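Local coordinates for protein cellulase (Bacillus sp. BG-CS10, PDB 5E09) that probably hydrolyses internal beta-1,4-glucosidic bonds of cellulose with a family 5 glycoside hydrolase barrel that is followed by carbohydrate-binding modules, at residues A[48-53]-A[314-319]. Numbering follows the deposited sequence.
Sequences KTIADE and QHLNRE
Thr49 meets Leu316 through its methyl group: CG2 of Thr49 lies 4.4 Å from CD1 of Leu316, a loose apolar approach. The hydroxyl serves the helix instead, since OG1 bonds back to the carbonyl of Glu45. With OG1 engaged on that oxygen, CG2 is the branch that faces Leu316. Ile50 makes the closer contact, with CD1 3.8 Å from CD2 of Leu316. Its CG1 stands anti to the carbonyl carbon (chi1 -69°), and this branch carries CD1 across to the leucine. The side chain also rests on Trp21 of strand 20-23. Leu316 reaches back with CG anti to its own backbone N (chi1 -177°). Its CD2 faces Ile50, while the methyl of Thr49 lies loosely near both leucine methyls, and Leu46 of the same helix touches the leucine too. Beyond Leu316 the chain bends away through an Asx turn at Asn317. The contact joins helix 44-52, between the first two strands of the TIM barrel, to the chain just after the eighth strand, 306-311, near where the barrel closes. No hydrogen bond or salt bridge spans the two segments, so methyl packing alone links them directly, in a largely buried setting.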
# COMPACT_ATOMS: atom_id res chain seq x y z
N LYS A 48 6.05 -1.16 -21.37
CA LYS A 48 6.96 -0.10 -21.80
C LYS A 48 6.81 1.13 -20.91
O LYS A 48 7.79 1.80 -20.60
CB LYS A 48 6.71 0.27 -23.26
CG LYS A 48 7.37 1.58 -23.68
CD LYS A 48 7.51 1.72 -25.18
CE LYS A 48 7.95 3.13 -25.54
NZ LYS A 48 7.19 4.17 -24.78
N THR A 49 5.59 1.42 -20.49
CA THR A 49 5.34 2.56 -19.62
C THR A 49 6.03 2.36 -18.28
O THR A 49 6.70 3.26 -17.77
CB THR A 49 3.84 2.79 -19.38
OG1 THR A 49 3.16 2.93 -20.63
CG2 THR A 49 3.63 4.04 -18.53
N ILE A 50 5.86 1.17 -17.71
CA ILE A 50 6.51 0.85 -16.44
C ILE A 50 8.03 1.02 -16.53
O ILE A 50 8.66 1.54 -15.60
CB ILE A 50 6.16 -0.58 -15.98
CG1 ILE A 50 4.68 -0.65 -15.60
CG2 ILE A 50 7.05 -1.01 -14.82
CD1 ILE A 50 4.25 0.40 -14.59
N ALA A 51 8.61 0.60 -17.65
CA ALA A 51 10.05 0.81 -17.83
C ALA A 51 10.39 2.30 -17.96
O ALA A 51 11.33 2.78 -17.32
CB ALA A 51 10.55 0.05 -19.05
N ASP A 52 9.62 3.02 -18.77
CA ASP A 52 9.84 4.45 -19.00
C ASP A 52 9.79 5.27 -17.72
O ASP A 52 10.51 6.26 -17.57
CB ASP A 52 8.80 5.01 -19.99
CG ASP A 52 9.05 6.47 -20.34
OD1 ASP A 52 10.03 7.05 -19.83
OD2 ASP A 52 8.24 7.04 -21.12
N GLU A 53 8.93 4.86 -16.79
CA GLU A 53 8.74 5.61 -15.55
C GLU A 53 9.91 5.43 -14.59
O GLU A 53 9.93 6.03 -13.51
CB GLU A 53 7.43 5.21 -14.88
CG GLU A 53 6.18 5.58 -15.68
CD GLU A 53 6.03 7.09 -15.87
OE1 GLU A 53 6.17 7.84 -14.89
OE2 GLU A 53 5.77 7.51 -17.02
N GLN A 314 -4.88 0.62 -9.24
CA GLN A 314 -5.31 1.86 -8.61
C GLN A 314 -4.26 2.97 -8.60
O GLN A 314 -4.56 4.09 -8.20
CB GLN A 314 -5.76 1.59 -7.17
CG GLN A 314 -4.62 1.39 -6.19
CD GLN A 314 -5.09 0.95 -4.80
OE1 GLN A 314 -4.44 0.14 -4.14
NE2 GLN A 314 -6.23 1.49 -4.37
N HIS A 315 -3.03 2.67 -9.01
CA HIS A 315 -1.99 3.70 -9.02
C HIS A 315 -1.68 4.18 -10.43
O HIS A 315 -1.80 5.37 -10.72
CB HIS A 315 -0.72 3.19 -8.34
CG HIS A 315 -0.88 2.92 -6.88
ND1 HIS A 315 -1.56 3.79 -6.04
CD2 HIS A 315 -0.48 1.89 -6.10
CE1 HIS A 315 -1.55 3.30 -4.81
NE2 HIS A 315 -0.90 2.14 -4.82
N LEU A 316 -1.26 3.27 -11.30
CA LEU A 316 -1.12 3.61 -12.71
C LEU A 316 -2.45 3.40 -13.41
O LEU A 316 -3.01 2.30 -13.36
CB LEU A 316 -0.03 2.77 -13.38
CG LEU A 316 0.24 3.10 -14.85
CD1 LEU A 316 1.05 4.38 -14.99
CD2 LEU A 316 0.95 1.95 -15.54
N ASN A 317 -2.97 4.44 -14.04
CA ASN A 317 -4.16 4.28 -14.88
C ASN A 317 -3.75 3.51 -16.13
O ASN A 317 -3.01 4.02 -16.97
CB ASN A 317 -4.78 5.64 -15.23
CG ASN A 317 -6.13 5.51 -15.94
OD1 ASN A 317 -6.36 4.57 -16.70
ND2 ASN A 317 -7.02 6.46 -15.68
N ARG A 318 -4.22 2.28 -16.24
CA ARG A 318 -3.76 1.38 -17.29
C ARG A 318 -4.45 1.64 -18.61
O ARG A 318 -4.08 1.06 -19.63
CB ARG A 318 -3.97 -0.07 -16.87
CG ARG A 318 -3.26 -0.44 -15.59
CD ARG A 318 -3.24 -1.92 -15.42
NE ARG A 318 -2.64 -2.31 -14.15
CZ ARG A 318 -2.60 -3.56 -13.71
NH1 ARG A 318 -3.13 -4.53 -14.46
NH2 ARG A 318 -2.04 -3.85 -12.54
N GLU A 319 -5.45 2.51 -18.60
CA GLU A 319 -6.11 2.89 -19.83
C GLU A 319 -5.39 4.08 -20.46
O GLU A 319 -5.22 4.12 -21.68
CB GLU A 319 -7.58 3.21 -19.59
CG GLU A 319 -8.34 3.69 -20.81
CD GLU A 319 -9.67 4.35 -20.46
OE1 GLU A 319 -10.30 3.96 -19.45
OE2 GLU A 319 -10.08 5.26 -21.21